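PDB 3ZHE: protein SMG-7 from Caenorhabditis elegans, which takes part in nonsense-mediated mRNA decay as a partner of SMG-5 in a heterodimer of 14-3-3-like domains. Local coordinates for residues Lys257-Glu271 with Asp358-Arg370. Residues are numbered along the deposited sequence; the frame is centred on the assembly and turned at random.
Sequences KEMIVPLMSVYKHLE and DSDAFGYFHCLQR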
loop_
_atom_site.group_PDB
_atom_site.type_symbol
_atom_site.label_atom_id
_atom_site.label_comp_id
_atom_site.label_asym_id
_atom_site.label_seq_id
_atom_site.Cartn_x
_atom_site.Cartn_y
_atom_site.Cartn_z
ATOM N N LYS B 257 5.830 -19.402 24.180
ATOM C CA LYS B 257 6.423 -20.077 23.030
ATOM C C LYS B 257 7.890 -19.695 22.866
ATOM O O LYS B 257 8.678 -20.445 22.288
ATOM C CB LYS B 257 5.658 -19.715 21.753
ATOM C CG LYS B 257 5.721 -18.231 21.404
ATOM C CD LYS B 257 5.040 -17.904 20.084
ATOM C CE LYS B 257 5.127 -16.411 19.793
ATOM N NZ LYS B 257 4.463 -16.024 18.517
ATOM N N GLU B 258 8.252 -18.526 23.387
ATOM C CA GLU B 258 9.599 -17.982 23.232
ATOM C C GLU B 258 10.612 -18.695 24.129
ATOM O O GLU B 258 11.796 -18.358 24.142
ATOM C CB GLU B 258 9.590 -16.477 23.506
ATOM C CG GLU B 258 8.586 -15.718 22.649
ATOM C CD GLU B 258 8.516 -14.240 22.978
ATOM O OE1 GLU B 258 9.179 -13.802 23.943
ATOM O OE2 GLU B 258 7.794 -13.511 22.265
ATOM N N MET B 259 10.126 -19.679 24.876
ATOM C CA MET B 259 10.974 -20.544 25.682
ATOM C C MET B 259 10.856 -21.982 25.186
ATOM O O MET B 259 11.840 -22.722 25.150
ATOM C CB MET B 259 10.580 -20.470 27.160
ATOM C CG MET B 259 10.947 -19.167 27.854
ATOM S SD MET B 259 10.588 -19.220 29.622
ATOM C CE MET B 259 11.112 -17.585 30.133
ATOM N N ILE B 260 9.643 -22.366 24.797
ATOM C CA ILE B 260 9.374 -23.718 24.314
ATOM C C ILE B 260 10.049 -23.999 22.975
ATOM O O ILE B 260 10.725 -25.017 22.817
ATOM C CB ILE B 260 7.860 -23.984 24.198
ATOM C CG1 ILE B 260 7.209 -23.959 25.583
ATOM C CG2 ILE B 260 7.600 -25.317 23.508
ATOM C CD1 ILE B 260 7.848 -24.910 26.575
ATOM N N VAL B 261 9.864 -23.096 22.014
ATOM C CA VAL B 261 10.469 -23.245 20.688
ATOM C C VAL B 261 12.005 -23.347 20.696
ATOM O O VAL B 261 12.558 -24.253 20.068
ATOM C CB VAL B 261 9.980 -22.153 19.693
ATOM C CG1 VAL B 261 10.932 -22.027 18.514
ATOM C CG2 VAL B 261 8.570 -22.461 19.218
ATOM N N PRO B 262 12.699 -22.435 21.406
ATOM C CA PRO B 262 14.159 -22.581 21.464
ATOM C C PRO B 262 14.587 -23.863 22.174
ATOM O O PRO B 262 15.652 -24.403 21.875
ATOM C CB PRO B 262 14.600 -21.363 22.284
ATOM C CG PRO B 262 13.501 -20.379 22.127
ATOM C CD PRO B 262 12.255 -21.198 22.075
ATOM N N LEU B 263 13.764 -24.339 23.103
ATOM C CA LEU B 263 14.077 -25.553 23.848
ATOM C C LEU B 263 14.004 -26.782 22.944
ATOM O O LEU B 263 14.813 -27.701 23.073
ATOM C CB LEU B 263 13.143 -25.710 25.051
ATOM C CG LEU B 263 13.609 -26.670 26.148
ATOM C CD1 LEU B 263 14.976 -26.257 26.673
ATOM C CD2 LEU B 263 12.595 -26.729 27.283
ATOM N N MET B 264 13.038 -26.787 22.028
ATOM C CA MET B 264 12.902 -27.870 21.055
ATOM C C MET B 264 14.154 -28.002 20.199
ATOM O O MET B 264 14.672 -29.102 20.004
ATOM C CB MET B 264 11.702 -27.630 20.138
ATOM C CG MET B 264 10.352 -27.736 20.813
ATOM S SD MET B 264 8.988 -27.727 19.632
ATOM C CE MET B 264 9.451 -29.086 18.560
ATOM N N SER B 265 14.624 -26.870 19.685
ATOM C CA SER B 265 15.788 -26.833 18.807
ATOM C C SER B 265 17.027 -27.389 19.496
ATOM O O SER B 265 17.723 -28.243 18.946
ATOM C CB SER B 265 16.053 -25.398 18.347
ATOM O OG SER B 265 17.171 -25.333 17.480
ATOM N N VAL B 266 17.296 -26.898 20.701
ATOM C CA VAL B 266 18.434 -27.364 21.481
ATOM C C VAL B 266 18.283 -28.848 21.812
ATOM O O VAL B 266 19.261 -29.596 21.814
ATOM C CB VAL B 266 18.603 -26.534 22.771
ATOM C CG1 VAL B 266 19.746 -27.073 23.618
ATOM C CG2 VAL B 266 18.840 -25.071 22.426
ATOM N N TYR B 267 17.049 -29.275 22.065
ATOM C CA TYR B 267 16.771 -30.679 22.355
ATOM C C TYR B 267 17.053 -31.586 21.161
ATOM O O TYR B 267 17.717 -32.614 21.301
ATOM C CB TYR B 267 15.322 -30.867 22.815
ATOM C CG TYR B 267 14.897 -32.318 22.871
ATOM C CD1 TYR B 267 15.335 -33.150 23.893
ATOM C CD2 TYR B 267 14.059 -32.856 21.902
ATOM C CE1 TYR B 267 14.952 -34.477 23.947
ATOM C CE2 TYR B 267 13.672 -34.182 21.948
ATOM C CZ TYR B 267 14.121 -34.987 22.973
ATOM O OH TYR B 267 13.736 -36.307 23.024
ATOM N N LYS B 268 16.535 -31.207 19.996
ATOM C CA LYS B 268 16.706 -31.998 18.781
ATOM C C LYS B 268 18.178 -32.148 18.407
ATOM O O LYS B 268 18.617 -33.228 18.010
ATOM C CB LYS B 268 15.932 -31.376 17.616
ATOM C CG LYS B 268 16.075 -32.139 16.309
ATOM C CD LYS B 268 15.395 -31.419 15.154
ATOM C CE LYS B 268 15.555 -32.205 13.860
ATOM N NZ LYS B 268 14.940 -31.515 12.692
ATOM N N HIS B 269 18.932 -31.061 18.533
ATOM C CA HIS B 269 20.367 -31.082 18.272
ATOM C C HIS B 269 21.080 -31.992 19.266
ATOM O O HIS B 269 21.881 -32.844 18.882
ATOM C CB HIS B 269 20.944 -29.667 18.351
ATOM C CG HIS B 269 22.436 -29.613 18.222
ATOM N ND1 HIS B 269 23.101 -30.024 17.087
ATOM C CD2 HIS B 269 23.391 -29.191 19.085
ATOM C CE1 HIS B 269 24.402 -29.860 17.258
ATOM N NE2 HIS B 269 24.604 -29.356 18.461
ATOM N N LEU B 270 20.775 -31.806 20.547
ATOM C CA LEU B 270 21.373 -32.599 21.615
ATOM C C LEU B 270 20.957 -34.059 21.542
ATOM O O LEU B 270 21.691 -34.941 21.987
ATOM C CB LEU B 270 20.969 -32.038 22.979
ATOM C CG LEU B 270 22.004 -31.249 23.776
ATOM C CD1 LEU B 270 21.306 -30.461 24.862
ATOM C CD2 LEU B 270 23.037 -32.181 24.381
ATOM N N GLU B 271 19.772 -34.300 20.987
ATOM C CA GLU B 271 19.174 -35.632 20.961
ATOM C C GLU B 271 20.124 -36.704 20.442
ATOM O O GLU B 271 20.136 -37.022 19.253
ATOM C CB GLU B 271 17.883 -35.630 20.143
ATOM C CG GLU B 271 17.057 -36.894 20.306
ATOM C CD GLU B 271 15.643 -36.728 19.799
ATOM O OE1 GLU B 271 15.386 -35.747 19.071
ATOM O OE2 GLU B 271 14.786 -37.572 20.135
ATOM N N ASP B 358 -3.192 -20.264 14.787
ATOM C CA ASP B 358 -1.881 -20.163 15.417
ATOM C C ASP B 358 -1.362 -18.729 15.411
ATOM O O ASP B 358 -0.986 -18.201 16.458
ATOM C CB ASP B 358 -0.876 -21.106 14.745
ATOM C CG ASP B 358 -1.055 -21.177 13.239
ATOM O OD1 ASP B 358 -2.112 -20.737 12.742
ATOM O OD2 ASP B 358 -0.143 -21.686 12.554
ATOM N N SER B 359 -1.334 -18.114 14.230
ATOM C CA SER B 359 -0.825 -16.747 14.034
ATOM C C SER B 359 0.661 -16.600 14.381
ATOM O O SER B 359 1.254 -15.537 14.193
ATOM C CB SER B 359 -1.665 -15.714 14.798
ATOM O OG SER B 359 -1.444 -15.802 16.196
ATOM N N ASP B 360 1.246 -17.682 14.884
ATOM C CA ASP B 360 2.663 -17.752 15.202
ATOM C C ASP B 360 3.342 -18.532 14.087
ATOM O O ASP B 360 4.562 -18.708 14.077
ATOM C CB ASP B 360 2.860 -18.444 16.549
ATOM C CG ASP B 360 2.048 -17.798 17.657
ATOM O OD1 ASP B 360 2.048 -16.551 17.742
ATOM O OD2 ASP B 360 1.405 -18.533 18.436
ATOM N N ALA B 361 2.517 -19.002 13.155
ATOM C CA ALA B 361 2.967 -19.645 11.924
ATOM C C ALA B 361 3.826 -20.897 12.106
ATOM O O ALA B 361 4.848 -21.050 11.440
ATOM C CB ALA B 361 3.674 -18.636 11.021
ATOM N N PHE B 362 3.413 -21.790 12.999
ATOM C CA PHE B 362 4.005 -23.119 13.039
ATOM C C PHE B 362 3.451 -23.873 11.836
ATOM O O PHE B 362 2.387 -23.528 11.323
ATOM C CB PHE B 362 3.664 -23.844 14.341
ATOM C CG PHE B 362 3.823 -22.997 15.572
ATOM C CD1 PHE B 362 5.056 -22.466 15.916
ATOM C CD2 PHE B 362 2.738 -22.743 16.392
ATOM C CE1 PHE B 362 5.197 -21.691 17.050
ATOM C CE2 PHE B 362 2.875 -21.971 17.526
ATOM C CZ PHE B 362 4.107 -21.445 17.857
ATOM N N GLY B 363 4.165 -24.898 11.385
ATOM C CA GLY B 363 3.840 -25.547 10.126
ATOM C C GLY B 363 4.797 -25.016 9.079
ATOM O O GLY B 363 5.101 -25.682 8.091
ATOM N N TYR B 364 5.257 -23.791 9.305
ATOM C CA TYR B 364 6.392 -23.236 8.585
ATOM C C TYR B 364 7.589 -23.363 9.519
ATOM O O TYR B 364 8.634 -22.740 9.325
ATOM C CB TYR B 364 6.131 -21.778 8.215
ATOM C CG TYR B 364 4.942 -21.593 7.297
ATOM C CD1 TYR B 364 5.023 -21.934 5.955
ATOM C CD2 TYR B 364 3.741 -21.080 7.771
ATOM C CE1 TYR B 364 3.944 -21.771 5.108
ATOM C CE2 TYR B 364 2.653 -20.912 6.930
ATOM C CZ TYR B 364 2.762 -21.259 5.601
ATOM O OH TYR B 364 1.683 -21.094 4.762
ATOM N N PHE B 365 7.395 -24.183 10.546
ATOM C CA PHE B 365 8.421 -24.518 11.520
ATOM C C PHE B 365 8.626 -26.025 11.432
ATOM O O PHE B 365 7.682 -26.795 11.607
ATOM C CB PHE B 365 7.949 -24.118 12.919
ATOM C CG PHE B 365 8.992 -24.276 13.987
ATOM C CD1 PHE B 365 10.159 -23.534 13.946
ATOM C CD2 PHE B 365 8.795 -25.147 15.045
ATOM C CE1 PHE B 365 11.116 -23.666 14.929
ATOM C CE2 PHE B 365 9.750 -25.284 16.035
ATOM C CZ PHE B 365 10.913 -24.542 15.975
ATOM N N HIS B 366 9.852 -26.450 11.142
ATOM C CA HIS B 366 10.104 -27.856 10.847
ATOM C C HIS B 366 11.056 -28.539 11.826
ATOM O O HIS B 366 11.569 -29.622 11.544
ATOM C CB HIS B 366 10.598 -28.019 9.407
ATOM C CG HIS B 366 9.536 -27.787 8.379
ATOM N ND1 HIS B 366 8.932 -28.815 7.688
ATOM C CD2 HIS B 366 8.959 -26.645 7.935
ATOM C CE1 HIS B 366 8.034 -28.316 6.858
ATOM N NE2 HIS B 366 8.031 -27.001 6.988
ATOM N N CYS B 367 11.286 -27.909 12.971
ATOM C CA CYS B 367 12.058 -28.541 14.032
ATOM C C CYS B 367 11.205 -29.561 14.763
ATOM O O CYS B 367 10.291 -29.185 15.495
ATOM C CB CYS B 367 12.549 -27.505 15.042
ATOM S SG CYS B 367 13.257 -28.217 16.546
ATOM N N LEU B 368 11.499 -30.842 14.550
ATOM C CA LEU B 368 10.898 -31.922 15.331
ATOM C C LEU B 368 9.371 -31.854 15.313
ATOM O O LEU B 368 8.728 -31.865 16.362
ATOM C CB LEU B 368 11.414 -31.848 16.773
ATOM C CG LEU B 368 11.342 -33.064 17.696
ATOM C CD1 LEU B 368 12.277 -34.167 17.222
ATOM C CD2 LEU B 368 11.678 -32.645 19.119
ATOM N N GLN B 369 8.792 -31.776 14.118
ATOM C CA GLN B 369 7.358 -31.532 13.994
ATOM C C GLN B 369 6.518 -32.806 14.049
ATOM O O GLN B 369 6.101 -33.234 15.126
ATOM C CB GLN B 369 7.046 -30.741 12.721
ATOM C CG GLN B 369 5.636 -30.179 12.690
ATOM C CD GLN B 369 5.453 -29.132 11.617
ATOM O OE1 GLN B 369 5.081 -27.995 11.903
ATOM N NE2 GLN B 369 5.713 -29.508 10.370
ATOM N N ARG B 370 6.272 -33.395 12.881
ATOM C CA ARG B 370 5.428 -34.583 12.756
ATOM C C ARG B 370 3.998 -34.335 13.246
ATOM O O ARG B 370 3.348 -35.234 13.784
ATOM C CB ARG B 370 6.054 -35.783 13.477
#
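K257, V261, M264 and K268, successive turns of helix 257-270, meet the irregular segment 358-370, which runs alongside in the same sense: CA atoms lie 9.0 Å apart at K257 and D360 but 6.3 Å apart at S265 and C367, so the chains converge toward the helix C-terminus. A type II turn from A361 to Y364 separates D360 from F365. At the wide end, K257 spans the gap: beyond CG its chain is fully extended, and NZ reaches D360 OD1 at 2.6 Å in a salt bridge, arriving 66° out of the carboxylate plane. Replacing this lysine with an alanine would probably leave the D360 carboxylate without its charged mate and remove the oblique CD contact with F362 CZ. V261 splits its branches between two rings, CG1 lying 3.6 Å from F365 CZ and CG2 approaching F362 obliquely. M264 sets SD at the edge of the F365 ring, and its bend at chi3 (55°) brings CE to 3.8 Å from L368 CB. C367 SG rests 3.7 Å from S265 CA, against the helix backbone, while S265 OG bonds to H192. L368 crosses Y267 at about a right angle, with CD2 in the ring plane, 3.7 Å from Y267 CD2. The chemistry is thus mainly apolar, with one ionic link at the wide end, and packs the loop between helices 337-348 and 377-389 onto this helix of the α-helical domain.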